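PDB 3EAF: ABC transporter, substrate binding protein from Aeropyrum pernix, which probably captures a small solute outside the cell, in the cleft between its two lobes, and delivers it to an ABC import system in the membrane. Local coordinates for residues A[259-273]-A[286-298]. Sequence-based numbering, arbitrary orientation.
Sequences YPMFGQDVEGIQTIF and INLRVVQGFVNVW
Helix 267-273 crosses helix 288-298 almost at a right angle (97°), with axes 11.0 Å apart at closest approach, while the turn at Tyr259 and Pro260 runs past the second helix's N-terminus. Ile272, at the centre, buries more surface than any other residue of the contact (119 Å²). Its CG1 sits over the middle of the Phe294 ring, a CH-pi contact 3.5 Å from the centroid and 14° off the ring normal; the branched side chain serves three neighbours. CG2, set anti to the backbone N by a chi1 of -60°, turns instead to Ile286 CG2 (3.7 Å), while CD1 reaches Val291 CG2. Ile286 is held from a second direction by Phe273, whose CE1 lies 3.7 Å from its CB.

Where the first helix begins, Gly268 has no side chain and lets the indole of Trp298 come close: CZ3 at the ring edge is 3.6 Å from Gly268 CA. At the N-terminus of helix 288-298, Pro260 lays CG and CD against the peptide joining Asn287 to Leu288, and its CG also meets Val291 CG2 (3.8 Å). The compact ring suits this mixed seat of backbone and methyl, and the start of a 3-10 turn. Tyr259 offers one ring face to Leu288 CB, with CE1 3.6 Å from Leu288 CD2. Asn287 is the N-cap, its OD1 accepting from Val290 N at 3.1 Å, a nearly straight bond.

Tyr259 packs on Ile355 and Leu363 of strands 352-357 and 363-369, in the seven-stranded sheet, and Arg289 forms a salt bridge with Asp236 in the loop before helix 239-243. Helix 18-38, which follows strand 3-11 of the six-stranded sheet, borders the contact through Ala31 on Phe294, Tyr34 on Thr271 and Phe35 beside Trp298, consistent with a place between the two lobes of a periplasmic binding protein.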
loop_
_atom_site.group_PDB
_atom_site.type_symbol
_atom_site.label_atom_id
_atom_site.label_comp_id
_atom_site.label_asym_id
_atom_site.label_seq_id
_atom_site.Cartn_x
_atom_site.Cartn_y
_atom_site.Cartn_z
ATOM N N TYR A 259 -7.405 -10.498 -1.083
ATOM C CA TYR A 259 -6.770 -11.063 -2.276
ATOM C C TYR A 259 -7.872 -11.599 -3.179
ATOM O O TYR A 259 -8.894 -12.076 -2.671
ATOM C CB TYR A 259 -5.867 -12.246 -1.928
ATOM C CG TYR A 259 -4.552 -11.957 -1.235
ATOM C CD1 TYR A 259 -4.352 -10.793 -0.488
ATOM C CD2 TYR A 259 -3.516 -12.889 -1.294
ATOM C CE1 TYR A 259 -3.140 -10.560 0.166
ATOM C CE2 TYR A 259 -2.314 -12.670 -0.653
ATOM C CZ TYR A 259 -2.128 -11.506 0.074
ATOM O OH TYR A 259 -0.931 -11.311 0.703
ATOM N N PRO A 260 -7.674 -11.539 -4.516
ATOM C CA PRO A 260 -8.659 -12.172 -5.410
ATOM C C PRO A 260 -8.996 -13.635 -5.042
ATOM O O PRO A 260 -10.160 -14.017 -5.106
ATOM C CB PRO A 260 -7.988 -12.088 -6.790
ATOM C CG PRO A 260 -7.118 -10.876 -6.700
ATOM C CD PRO A 260 -6.586 -10.887 -5.272
HETATM N N MSE A 261 -7.996 -14.426 -4.643
HETATM C CA MSE A 261 -8.201 -15.836 -4.254
HETATM C C MSE A 261 -9.103 -16.064 -3.030
HETATM O O MSE A 261 -9.626 -17.166 -2.840
HETATM C CB MSE A 261 -6.856 -16.547 -4.036
HETATM C CG MSE A 261 -5.990 -15.922 -2.947
HETATM SE SE MSE A 261 -4.391 -16.957 -2.529
HETATM C CE MSE A 261 -3.631 -17.237 -4.299
ATOM N N PHE A 262 -9.268 -15.040 -2.192
ATOM C CA PHE A 262 -10.199 -15.114 -1.054
ATOM C C PHE A 262 -11.475 -14.298 -1.314
ATOM O O PHE A 262 -12.306 -14.114 -0.419
ATOM C CB PHE A 262 -9.535 -14.624 0.251
ATOM C CG PHE A 262 -8.230 -15.305 0.581
ATOM C CD1 PHE A 262 -8.136 -16.693 0.628
ATOM C CD2 PHE A 262 -7.096 -14.549 0.860
ATOM C CE1 PHE A 262 -6.929 -17.322 0.935
ATOM C CE2 PHE A 262 -5.879 -15.168 1.170
ATOM C CZ PHE A 262 -5.798 -16.559 1.210
ATOM N N GLY A 263 -11.630 -13.817 -2.541
ATOM C CA GLY A 263 -12.674 -12.850 -2.847
ATOM C C GLY A 263 -13.596 -13.215 -3.989
ATOM O O GLY A 263 -14.197 -12.331 -4.594
ATOM N N GLN A 264 -13.718 -14.513 -4.277
ATOM C CA GLN A 264 -14.663 -15.029 -5.284
ATOM C C GLN A 264 -16.046 -14.392 -5.205
ATOM O O GLN A 264 -16.714 -14.218 -6.227
ATOM C CB GLN A 264 -14.824 -16.542 -5.141
ATOM C CG GLN A 264 -13.856 -17.348 -5.975
ATOM C CD GLN A 264 -13.732 -18.796 -5.527
ATOM O OE1 GLN A 264 -13.449 -19.083 -4.355
ATOM N NE2 GLN A 264 -13.906 -19.718 -6.470
ATOM N N ASP A 265 -16.467 -14.060 -3.985
ATOM C CA ASP A 265 -17.800 -13.526 -3.728
ATOM C C ASP A 265 -17.772 -12.050 -3.319
ATOM O O ASP A 265 -18.755 -11.513 -2.805
ATOM C CB ASP A 265 -18.509 -14.389 -2.683
ATOM C CG ASP A 265 -18.788 -15.798 -3.192
ATOM O OD1 ASP A 265 -19.639 -15.949 -4.094
ATOM O OD2 ASP A 265 -18.156 -16.752 -2.702
ATOM N N VAL A 266 -16.642 -11.392 -3.573
ATOM C CA VAL A 266 -16.507 -9.972 -3.277
ATOM C C VAL A 266 -16.787 -9.159 -4.537
ATOM O O VAL A 266 -16.163 -9.382 -5.579
ATOM C CB VAL A 266 -15.110 -9.634 -2.665
ATOM C CG1 VAL A 266 -14.949 -8.135 -2.482
ATOM C CG2 VAL A 266 -14.934 -10.352 -1.319
ATOM N N GLU A 267 -17.731 -8.225 -4.420
ATOM C CA GLU A 267 -18.207 -7.406 -5.535
ATOM C C GLU A 267 -17.050 -6.716 -6.268
ATOM O O GLU A 267 -16.938 -6.815 -7.497
ATOM C CB GLU A 267 -19.254 -6.395 -5.038
ATOM C CG GLU A 267 -20.158 -5.789 -6.117
ATOM C CD GLU A 267 -19.503 -4.631 -6.865
ATOM O OE1 GLU A 267 -18.523 -4.062 -6.335
ATOM O OE2 GLU A 267 -19.961 -4.293 -7.984
ATOM N N GLY A 268 -16.180 -6.053 -5.505
ATOM C CA GLY A 268 -15.044 -5.311 -6.063
ATOM C C GLY A 268 -14.025 -6.184 -6.773
ATOM O O GLY A 268 -13.453 -5.769 -7.777
ATOM N N ILE A 269 -13.801 -7.387 -6.249
ATOM C CA ILE A 269 -12.981 -8.401 -6.920
ATOM C C ILE A 269 -13.628 -8.847 -8.245
ATOM O O ILE A 269 -12.939 -9.004 -9.261
ATOM C CB ILE A 269 -12.711 -9.632 -5.994
ATOM C CG1 ILE A 269 -11.869 -9.234 -4.766
ATOM C CG2 ILE A 269 -12.021 -10.761 -6.754
ATOM C CD1 ILE A 269 -10.504 -8.617 -5.091
ATOM N N GLN A 270 -14.946 -9.041 -8.236
ATOM C CA GLN A 270 -15.672 -9.377 -9.469
ATOM C C GLN A 270 -15.691 -8.225 -10.479
ATOM O O GLN A 270 -15.730 -8.457 -11.691
ATOM C CB GLN A 270 -17.090 -9.879 -9.165
ATOM C CG GLN A 270 -17.122 -11.268 -8.523
ATOM C CD GLN A 270 -16.332 -12.312 -9.309
ATOM O OE1 GLN A 270 -16.404 -12.374 -10.533
ATOM N NE2 GLN A 270 -15.579 -13.128 -8.605
ATOM N N THR A 271 -15.662 -6.992 -9.970
ATOM C CA THR A 271 -15.547 -5.793 -10.801
ATOM C C THR A 271 -14.206 -5.784 -11.554
ATOM O O THR A 271 -14.157 -5.485 -12.750
ATOM C CB THR A 271 -15.723 -4.515 -9.942
ATOM O OG1 THR A 271 -17.066 -4.461 -9.431
ATOM C CG2 THR A 271 -15.441 -3.256 -10.740
ATOM N N ILE A 272 -13.129 -6.125 -10.847
ATOM C CA ILE A 272 -11.800 -6.232 -11.452
ATOM C C ILE A 272 -11.750 -7.348 -12.506
ATOM O O ILE A 272 -11.212 -7.153 -13.593
ATOM C CB ILE A 272 -10.672 -6.392 -10.380
ATOM C CG1 ILE A 272 -10.676 -5.179 -9.435
ATOM C CG2 ILE A 272 -9.295 -6.555 -11.060
ATOM C CD1 ILE A 272 -9.740 -5.267 -8.223
ATOM N N PHE A 273 -12.323 -8.507 -12.186
ATOM C CA PHE A 273 -12.398 -9.619 -13.135
ATOM C C PHE A 273 -13.147 -9.265 -14.420
ATOM O O PHE A 273 -12.763 -9.715 -15.501
ATOM C CB PHE A 273 -13.010 -10.867 -12.482
ATOM C CG PHE A 273 -12.039 -11.628 -11.624
ATOM C CD1 PHE A 273 -10.790 -11.996 -12.127
ATOM C CD2 PHE A 273 -12.367 -11.985 -10.326
ATOM C CE1 PHE A 273 -9.887 -12.697 -11.345
ATOM C CE2 PHE A 273 -11.460 -12.692 -9.531
ATOM C CZ PHE A 273 -10.222 -13.045 -10.044
ATOM N N ILE A 286 -4.631 -11.465 -12.396
ATOM C CA ILE A 286 -5.290 -10.623 -11.400
ATOM C C ILE A 286 -4.844 -11.069 -10.010
ATOM O O ILE A 286 -5.117 -12.194 -9.587
ATOM C CB ILE A 286 -6.831 -10.660 -11.549
ATOM C CG1 ILE A 286 -7.250 -10.254 -12.975
ATOM C CG2 ILE A 286 -7.521 -9.796 -10.483
ATOM C CD1 ILE A 286 -6.834 -8.840 -13.393
ATOM N N ASN A 287 -4.138 -10.180 -9.321
ATOM C CA ASN A 287 -3.550 -10.481 -8.021
ATOM C C ASN A 287 -3.694 -9.279 -7.092
ATOM O O ASN A 287 -4.254 -8.258 -7.487
ATOM C CB ASN A 287 -2.077 -10.891 -8.184
ATOM C CG ASN A 287 -1.255 -9.856 -8.956
ATOM O OD1 ASN A 287 -1.305 -8.659 -8.673
ATOM N ND2 ASN A 287 -0.501 -10.319 -9.937
ATOM N N LEU A 288 -3.187 -9.401 -5.866
ATOM C CA LEU A 288 -3.234 -8.303 -4.889
ATOM C C LEU A 288 -2.698 -6.960 -5.424
ATOM O O LEU A 288 -3.277 -5.900 -5.160
ATOM C CB LEU A 288 -2.476 -8.698 -3.617
ATOM C CG LEU A 288 -2.222 -7.584 -2.597
ATOM C CD1 LEU A 288 -3.538 -7.118 -1.965
ATOM C CD2 LEU A 288 -1.217 -8.038 -1.540
ATOM N N ARG A 289 -1.600 -7.003 -6.176
ATOM C CA ARG A 289 -0.976 -5.771 -6.684
ATOM C C ARG A 289 -1.901 -5.062 -7.664
ATOM O O ARG A 289 -2.040 -3.840 -7.630
ATOM C CB ARG A 289 0.383 -6.065 -7.332
ATOM C CG ARG A 289 1.381 -6.820 -6.436
ATOM C CD ARG A 289 1.369 -6.295 -4.998
ATOM N NE ARG A 289 2.181 -7.115 -4.100
ATOM C CZ ARG A 289 2.251 -6.943 -2.787
ATOM N NH1 ARG A 289 1.545 -5.982 -2.197
ATOM N NH2 ARG A 289 3.033 -7.733 -2.064
ATOM N N VAL A 290 -2.540 -5.851 -8.524
ATOM C CA VAL A 290 -3.576 -5.364 -9.429
ATOM C C VAL A 290 -4.727 -4.719 -8.644
ATOM O O VAL A 290 -5.192 -3.635 -8.999
ATOM C CB VAL A 290 -4.085 -6.495 -10.366
ATOM C CG1 VAL A 290 -5.212 -6.001 -11.283
ATOM C CG2 VAL A 290 -2.930 -7.051 -11.205
ATOM N N VAL A 291 -5.167 -5.371 -7.570
ATOM C CA VAL A 291 -6.194 -4.793 -6.702
ATOM C C VAL A 291 -5.755 -3.424 -6.155
ATOM O O VAL A 291 -6.526 -2.470 -6.170
ATOM C CB VAL A 291 -6.568 -5.745 -5.534
ATOM C CG1 VAL A 291 -7.586 -5.089 -4.605
ATOM C CG2 VAL A 291 -7.103 -7.078 -6.071
ATOM N N GLN A 292 -4.508 -3.331 -5.699
ATOM C CA GLN A 292 -3.996 -2.110 -5.071
ATOM C C GLN A 292 -4.017 -0.924 -6.022
ATOM O O GLN A 292 -4.333 0.204 -5.612
ATOM C CB GLN A 292 -2.592 -2.336 -4.490
ATOM C CG GLN A 292 -2.609 -3.285 -3.297
ATOM C CD GLN A 292 -1.258 -3.492 -2.668
ATOM O OE1 GLN A 292 -0.570 -4.452 -2.979
ATOM N NE2 GLN A 292 -0.876 -2.602 -1.765
ATOM N N GLY A 293 -3.698 -1.187 -7.288
ATOM C CA GLY A 293 -3.786 -0.171 -8.342
ATOM C C GLY A 293 -5.217 0.198 -8.680
ATOM O O GLY A 293 -5.558 1.377 -8.777
ATOM N N PHE A 294 -6.054 -0.822 -8.848
ATOM C CA PHE A 294 -7.464 -0.644 -9.192
ATOM C C PHE A 294 -8.200 0.215 -8.159
ATOM O O PHE A 294 -8.928 1.140 -8.524
ATOM C CB PHE A 294 -8.143 -2.014 -9.337
ATOM C CG PHE A 294 -9.442 -1.980 -10.104
ATOM C CD1 PHE A 294 -9.462 -2.235 -11.476
ATOM C CD2 PHE A 294 -10.648 -1.718 -9.454
ATOM C CE1 PHE A 294 -10.673 -2.219 -12.190
ATOM C CE2 PHE A 294 -11.853 -1.698 -10.159
ATOM C CZ PHE A 294 -11.863 -1.940 -11.523
ATOM N N VAL A 295 -8.004 -0.091 -6.876
ATOM C CA VAL A 295 -8.717 0.619 -5.808
ATOM C C VAL A 295 -8.319 2.083 -5.656
ATOM O O VAL A 295 -9.136 2.893 -5.212
ATOM C CB VAL A 295 -8.648 -0.100 -4.430
ATOM C CG1 VAL A 295 -9.352 -1.463 -4.499
ATOM C CG2 VAL A 295 -7.202 -0.212 -3.905
ATOM N N ASN A 296 -7.081 2.426 -6.016
ATOM C CA ASN A 296 -6.670 3.831 -6.016
ATOM C C ASN A 296 -7.435 4.642 -7.060
ATOM O O ASN A 296 -7.949 5.719 -6.765
ATOM C CB ASN A 296 -5.148 3.988 -6.171
ATOM C CG ASN A 296 -4.400 3.735 -4.856
ATOM O OD1 ASN A 296 -4.983 3.248 -3.888
ATOM N ND2 ASN A 296 -3.110 4.069 -4.821
ATOM N N VAL A 297 -7.539 4.102 -8.268
ATOM C CA VAL A 297 -8.324 4.743 -9.324
ATOM C C VAL A 297 -9.806 4.800 -8.923
ATOM O O VAL A 297 -10.461 5.835 -9.100
ATOM C CB VAL A 297 -8.135 4.017 -10.674
ATOM C CG1 VAL A 297 -9.072 4.571 -11.732
ATOM C CG2 VAL A 297 -6.666 4.115 -11.125
ATOM N N TRP A 298 -10.312 3.701 -8.360
ATOM C CA TRP A 298 -11.723 3.609 -7.976
ATOM C C TRP A 298 -12.091 4.659 -6.935
ATOM O O TRP A 298 -13.184 5.228 -6.988
ATOM C CB TRP A 298 -12.058 2.219 -7.432
ATOM C CG TRP A 298 -13.519 1.827 -7.529
ATOM C CD1 TRP A 298 -14.586 2.635 -7.848
ATOM C CD2 TRP A 298 -14.065 0.526 -7.287
ATOM N NE1 TRP A 298 -15.755 1.903 -7.835
ATOM C CE2 TRP A 298 -15.464 0.611 -7.487
ATOM C CE3 TRP A 298 -13.507 -0.709 -6.917
ATOM C CZ2 TRP A 298 -16.313 -0.493 -7.324
ATOM C CZ3 TRP A 298 -14.357 -1.811 -6.768
ATOM C CH2 TRP A 298 -15.741 -1.691 -6.980
#